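Local coordinates for protein putative sulfatase yidJ (Bacteroides fragilis, PDB 2QZU) that probably hydrolyses sulfate esters as a metal-dependent member of the sulfatase family, with an arylsulfatase-like activity, at residues A[97-109]-A[132-144]. Sequence-based numbering, arbitrary orientation.
Sequences NCNSETAPYGVEL and KWHLDAPYKPYVD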
loop_
_atom_site.group_PDB
_atom_site.type_symbol
_atom_site.label_atom_id
_atom_site.label_comp_id
_atom_site.label_asym_id
_atom_site.label_seq_id
_atom_site.Cartn_x
_atom_site.Cartn_y
_atom_site.Cartn_z
ATOM N N ASN A 97 4.281 1.705 -21.244
ATOM C CA ASN A 97 4.394 2.757 -20.235
ATOM C C ASN A 97 5.819 3.273 -20.211
ATOM O O ASN A 97 6.765 2.530 -20.484
ATOM C CB ASN A 97 4.071 2.224 -18.833
ATOM C CG ASN A 97 2.584 2.183 -18.545
ATOM O OD1 ASN A 97 2.092 1.239 -17.927
ATOM N ND2 ASN A 97 1.865 3.207 -18.982
ATOM N N CYS A 98 5.973 4.549 -19.880
ATOM C CA CYS A 98 7.299 5.120 -19.774
ATOM C C CYS A 98 7.821 4.709 -18.405
ATOM O O CYS A 98 7.149 4.896 -17.390
ATOM C CB CYS A 98 7.250 6.647 -19.878
ATOM S SG CYS A 98 6.712 7.250 -21.496
ATOM N N ASN A 99 9.000 4.101 -18.402
ATOM C CA ASN A 99 9.675 3.667 -17.187
ATOM C C ASN A 99 11.065 3.228 -17.628
ATOM O O ASN A 99 11.350 3.180 -18.828
ATOM C CB ASN A 99 8.921 2.516 -16.488
ATOM C CG ASN A 99 8.732 1.295 -17.379
ATOM O OD1 ASN A 99 9.664 0.836 -18.032
ATOM N ND2 ASN A 99 7.515 0.755 -17.393
ATOM N N SER A 100 11.932 2.910 -16.676
ATOM C CA SER A 100 13.293 2.514 -17.023
ATOM C C SER A 100 13.409 1.213 -17.813
ATOM O O SER A 100 14.431 0.968 -18.452
ATOM C CB SER A 100 14.157 2.443 -15.760
ATOM O OG SER A 100 13.637 1.519 -14.831
ATOM N N GLU A 101 12.374 0.380 -17.778
ATOM C CA GLU A 101 12.397 -0.881 -18.514
ATOM C C GLU A 101 12.212 -0.638 -20.014
ATOM O O GLU A 101 12.825 -1.310 -20.842
ATOM C CB GLU A 101 11.290 -1.816 -18.009
ATOM C CG GLU A 101 11.191 -3.134 -18.765
ATOM C CD GLU A 101 10.081 -4.033 -18.243
ATOM O OE1 GLU A 101 8.895 -3.653 -18.354
ATOM O OE2 GLU A 101 10.398 -5.121 -17.718
ATOM N N THR A 102 11.368 0.331 -20.359
ATOM C CA THR A 102 11.101 0.633 -21.761
ATOM C C THR A 102 11.982 1.744 -22.322
ATOM O O THR A 102 12.049 1.934 -23.536
ATOM C CB THR A 102 9.629 1.034 -21.961
ATOM O OG1 THR A 102 9.359 2.238 -21.231
ATOM C CG2 THR A 102 8.707 -0.069 -21.463
ATOM N N ALA A 103 12.658 2.469 -21.439
ATOM C CA ALA A 103 13.516 3.575 -21.849
ATOM C C ALA A 103 14.564 3.220 -22.903
ATOM O O ALA A 103 14.779 3.979 -23.846
ATOM C CB ALA A 103 14.194 4.185 -20.631
ATOM N N PRO A 104 15.238 2.065 -22.759
ATOM C CA PRO A 104 16.254 1.686 -23.749
ATOM C C PRO A 104 15.697 1.525 -25.162
ATOM O O PRO A 104 16.449 1.516 -26.139
ATOM C CB PRO A 104 16.804 0.370 -23.198
ATOM C CG PRO A 104 16.614 0.512 -21.715
ATOM C CD PRO A 104 15.228 1.115 -21.631
ATOM N N TYR A 105 14.380 1.401 -25.269
ATOM C CA TYR A 105 13.738 1.221 -26.566
ATOM C C TYR A 105 13.146 2.519 -27.110
ATOM O O TYR A 105 12.468 2.521 -28.137
ATOM C CB TYR A 105 12.673 0.133 -26.450
ATOM C CG TYR A 105 13.278 -1.187 -26.033
ATOM C CD1 TYR A 105 13.841 -2.048 -26.978
ATOM C CD2 TYR A 105 13.379 -1.530 -24.684
ATOM C CE1 TYR A 105 14.495 -3.213 -26.586
ATOM C CE2 TYR A 105 14.030 -2.687 -24.286
ATOM C CZ TYR A 105 14.586 -3.524 -25.237
ATOM O OH TYR A 105 15.237 -4.667 -24.835
ATOM N N GLY A 106 13.426 3.623 -26.423
ATOM C CA GLY A 106 12.932 4.918 -26.858
ATOM C C GLY A 106 11.442 5.123 -26.671
ATOM O O GLY A 106 10.794 5.827 -27.455
ATOM N N VAL A 107 10.889 4.514 -25.631
ATOM C CA VAL A 107 9.465 4.649 -25.368
ATOM C C VAL A 107 9.180 5.958 -24.629
ATOM O O VAL A 107 9.232 6.026 -23.401
ATOM C CB VAL A 107 8.947 3.431 -24.561
ATOM C CG1 VAL A 107 7.461 3.571 -24.275
ATOM C CG2 VAL A 107 9.203 2.154 -25.350
ATOM N N GLU A 108 8.915 7.009 -25.401
ATOM C CA GLU A 108 8.598 8.328 -24.857
ATOM C C GLU A 108 8.164 9.236 -26.003
ATOM O O GLU A 108 8.392 8.926 -27.173
ATOM C CB GLU A 108 9.811 8.947 -24.137
ATOM C CG GLU A 108 10.990 9.290 -25.045
ATOM C CD GLU A 108 12.083 10.091 -24.334
ATOM O OE1 GLU A 108 11.989 10.309 -23.105
ATOM O OE2 GLU A 108 13.044 10.505 -25.014
ATOM N N LEU A 109 7.535 10.355 -25.667
ATOM C CA LEU A 109 7.083 11.298 -26.681
ATOM C C LEU A 109 8.307 11.932 -27.333
ATOM O O LEU A 109 9.235 12.347 -26.647
ATOM C CB LEU A 109 6.221 12.387 -26.035
ATOM C CG LEU A 109 5.587 13.426 -26.962
ATOM C CD1 LEU A 109 4.637 12.742 -27.934
ATOM C CD2 LEU A 109 4.834 14.457 -26.129
ATOM N N LYS A 132 -0.530 14.940 -14.170
ATOM C CA LYS A 132 0.250 13.822 -14.689
ATOM C C LYS A 132 0.505 13.917 -16.191
ATOM O O LYS A 132 -0.424 14.093 -16.978
ATOM C CB LYS A 132 -0.485 12.517 -14.363
ATOM C CG LYS A 132 0.189 11.259 -14.865
ATOM C CD LYS A 132 -0.636 10.038 -14.491
ATOM C CE LYS A 132 -0.050 8.779 -15.105
ATOM N NZ LYS A 132 -0.898 7.589 -14.819
ATOM N N TRP A 133 1.774 13.787 -16.572
ATOM C CA TRP A 133 2.207 13.858 -17.973
ATOM C C TRP A 133 2.506 12.445 -18.489
ATOM O O TRP A 133 1.978 12.011 -19.516
ATOM C CB TRP A 133 3.466 14.737 -18.048
ATOM C CG TRP A 133 4.106 14.883 -19.398
ATOM C CD1 TRP A 133 5.392 14.556 -19.731
ATOM C CD2 TRP A 133 3.523 15.465 -20.571
ATOM N NE1 TRP A 133 5.647 14.906 -21.039
ATOM C CE2 TRP A 133 4.516 15.467 -21.577
ATOM C CE3 TRP A 133 2.258 15.991 -20.869
ATOM C CZ2 TRP A 133 4.285 15.973 -22.863
ATOM C CZ3 TRP A 133 2.024 16.498 -22.154
ATOM C CH2 TRP A 133 3.038 16.482 -23.132
ATOM N N HIS A 134 3.363 11.741 -17.751
ATOM C CA HIS A 134 3.777 10.369 -18.041
ATOM C C HIS A 134 4.163 10.092 -19.497
ATOM O O HIS A 134 3.733 9.096 -20.074
ATOM C CB HIS A 134 2.680 9.381 -17.619
ATOM C CG HIS A 134 3.189 7.999 -17.341
ATOM N ND1 HIS A 134 2.350 6.914 -17.176
ATOM C CD2 HIS A 134 4.446 7.524 -17.186
ATOM C CE1 HIS A 134 3.072 5.837 -16.932
ATOM N NE2 HIS A 134 4.349 6.178 -16.931
ATOM N N LEU A 135 4.971 10.969 -20.086
ATOM C CA LEU A 135 5.401 10.773 -21.465
ATOM C C LEU A 135 6.915 10.913 -21.646
ATOM O O LEU A 135 7.405 11.025 -22.771
ATOM C CB LEU A 135 4.657 11.744 -22.392
ATOM C CG LEU A 135 3.220 11.320 -22.726
ATOM C CD1 LEU A 135 2.480 12.479 -23.381
ATOM C CD2 LEU A 135 3.246 10.095 -23.645
ATOM N N ASP A 136 7.650 10.896 -20.536
ATOM C CA ASP A 136 9.113 10.998 -20.577
ATOM C C ASP A 136 9.774 9.740 -20.000
ATOM O O ASP A 136 9.350 9.225 -18.966
ATOM C CB ASP A 136 9.593 12.221 -19.788
ATOM C CG ASP A 136 9.074 13.527 -20.359
ATOM O OD1 ASP A 136 9.253 13.768 -21.571
ATOM O OD2 ASP A 136 8.490 14.315 -19.591
ATOM N N ALA A 137 10.814 9.256 -20.674
ATOM C CA ALA A 137 11.547 8.072 -20.220
ATOM C C ALA A 137 12.520 8.446 -19.098
ATOM O O ALA A 137 13.330 9.360 -19.244
ATOM C CB ALA A 137 12.316 7.455 -21.391
ATOM N N PRO A 138 12.451 7.746 -17.956
ATOM C CA PRO A 138 13.372 8.079 -16.865
ATOM C C PRO A 138 14.815 7.712 -17.227
ATOM O O PRO A 138 15.048 6.802 -18.021
ATOM C CB PRO A 138 12.852 7.234 -15.697
ATOM C CG PRO A 138 11.396 6.998 -16.040
ATOM C CD PRO A 138 11.461 6.743 -17.526
ATOM N N TYR A 139 15.778 8.428 -16.655
ATOM C CA TYR A 139 17.188 8.143 -16.903
ATOM C C TYR A 139 17.979 8.356 -15.606
ATOM O O TYR A 139 17.565 9.126 -14.743
ATOM C CB TYR A 139 17.723 9.027 -18.040
ATOM C CG TYR A 139 17.905 10.485 -17.691
ATOM C CD1 TYR A 139 19.039 10.915 -17.003
ATOM C CD2 TYR A 139 16.950 11.434 -18.053
ATOM C CE1 TYR A 139 19.222 12.251 -16.685
ATOM C CE2 TYR A 139 17.123 12.781 -17.735
ATOM C CZ TYR A 139 18.264 13.177 -17.052
ATOM O OH TYR A 139 18.450 14.498 -16.725
ATOM N N LYS A 140 19.103 7.659 -15.467
ATOM C CA LYS A 140 19.924 7.754 -14.259
ATOM C C LYS A 140 20.806 9.001 -14.192
ATOM O O LYS A 140 21.324 9.458 -15.211
ATOM C CB LYS A 140 20.811 6.511 -14.137
ATOM C CG LYS A 140 20.056 5.203 -13.990
ATOM C CD LYS A 140 21.015 4.046 -13.754
ATOM C CE LYS A 140 20.270 2.740 -13.532
ATOM N NZ LYS A 140 21.209 1.619 -13.241
ATOM N N PRO A 141 20.978 9.576 -12.986
ATOM C CA PRO A 141 20.387 9.125 -11.720
ATOM C C PRO A 141 18.922 9.555 -11.649
ATOM O O PRO A 141 18.594 10.705 -11.939
ATOM C CB PRO A 141 21.255 9.817 -10.670
ATOM C CG PRO A 141 21.614 11.109 -11.352
ATOM C CD PRO A 141 21.959 10.652 -12.750
ATOM N N TYR A 142 18.048 8.631 -11.265
ATOM C CA TYR A 142 16.616 8.912 -11.193
ATOM C C TYR A 142 16.259 9.949 -10.130
ATOM O O TYR A 142 16.905 10.021 -9.084
ATOM C CB TYR A 142 15.845 7.617 -10.916
ATOM C CG TYR A 142 16.134 6.501 -11.897
ATOM C CD1 TYR A 142 15.955 6.688 -13.268
ATOM C CD2 TYR A 142 16.584 5.256 -11.456
ATOM C CE1 TYR A 142 16.215 5.665 -14.176
ATOM C CE2 TYR A 142 16.849 4.221 -12.360
ATOM C CZ TYR A 142 16.664 4.437 -13.716
ATOM O OH TYR A 142 16.929 3.435 -14.621
ATOM N N VAL A 143 15.229 10.751 -10.400
ATOM C CA VAL A 143 14.797 11.753 -9.433
ATOM C C VAL A 143 14.338 11.013 -8.180
ATOM O O VAL A 143 13.838 9.887 -8.257
ATOM C CB VAL A 143 13.657 12.648 -9.978
ATOM C CG1 VAL A 143 14.164 13.467 -11.160
ATOM C CG2 VAL A 143 12.465 11.809 -10.380
ATOM N N ASP A 144 14.500 11.662 -7.034
ATOM C CA ASP A 144 14.188 11.060 -5.742
ATOM C C ASP A 144 12.739 10.931 -5.258
ATOM O O ASP A 144 12.358 11.546 -4.260
ATOM C CB ASP A 144 15.029 11.764 -4.667
ATOM C CG ASP A 144 15.013 11.038 -3.336
ATOM O OD1 ASP A 144 15.067 9.791 -3.339
ATOM O OD2 ASP A 144 14.962 11.717 -2.286
HETATM O O HOH W 1 13.426 11.477 -20.885
#
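Cys98 packs its side chain against the backbone of Leu135 and Asp136: CB lies 3.4 Å from Asp136 O, and SG, set beside its own backbone N (chi1 -66°), reaches 3.7 Å from Leu135 C. With its carbonyl roughly perpendicular to the CA–CB bond, Cys98 O accepts a hydrogen bond from His134 NE2 (3.1 Å), in the carbonyl plane on a lone pair but bent, with an N-H...O angle of 147°. The far nitrogen of the imidazole, ND1, bonds to Ser76 OG, so both ring nitrogens are held and the ring's rotation is fixed. Leu109 uses backbone and side chain together: its N donates to Leu135 O (3.0 Å), while CD2 touches Trp133 CZ2 (3.6 Å), the two side chains crossing at about a right angle. Two residues beyond Leu135, Ala137 N donates almost straight to the anti side of Glu108 OE1 (2.9 Å), and a water links that oxygen to Ala137 O. Ala137 CB meets Ala103 CB at 3.8 Å, at the start of the 3-10 segment 103-105. Ser76 is the predicted formylglycine (3-oxoalanine) site, present here as plain serine; the Cys98 carbonyl is thus a second-shell group that helps to position His134 against Ser76, probably within the sulfatase active centre.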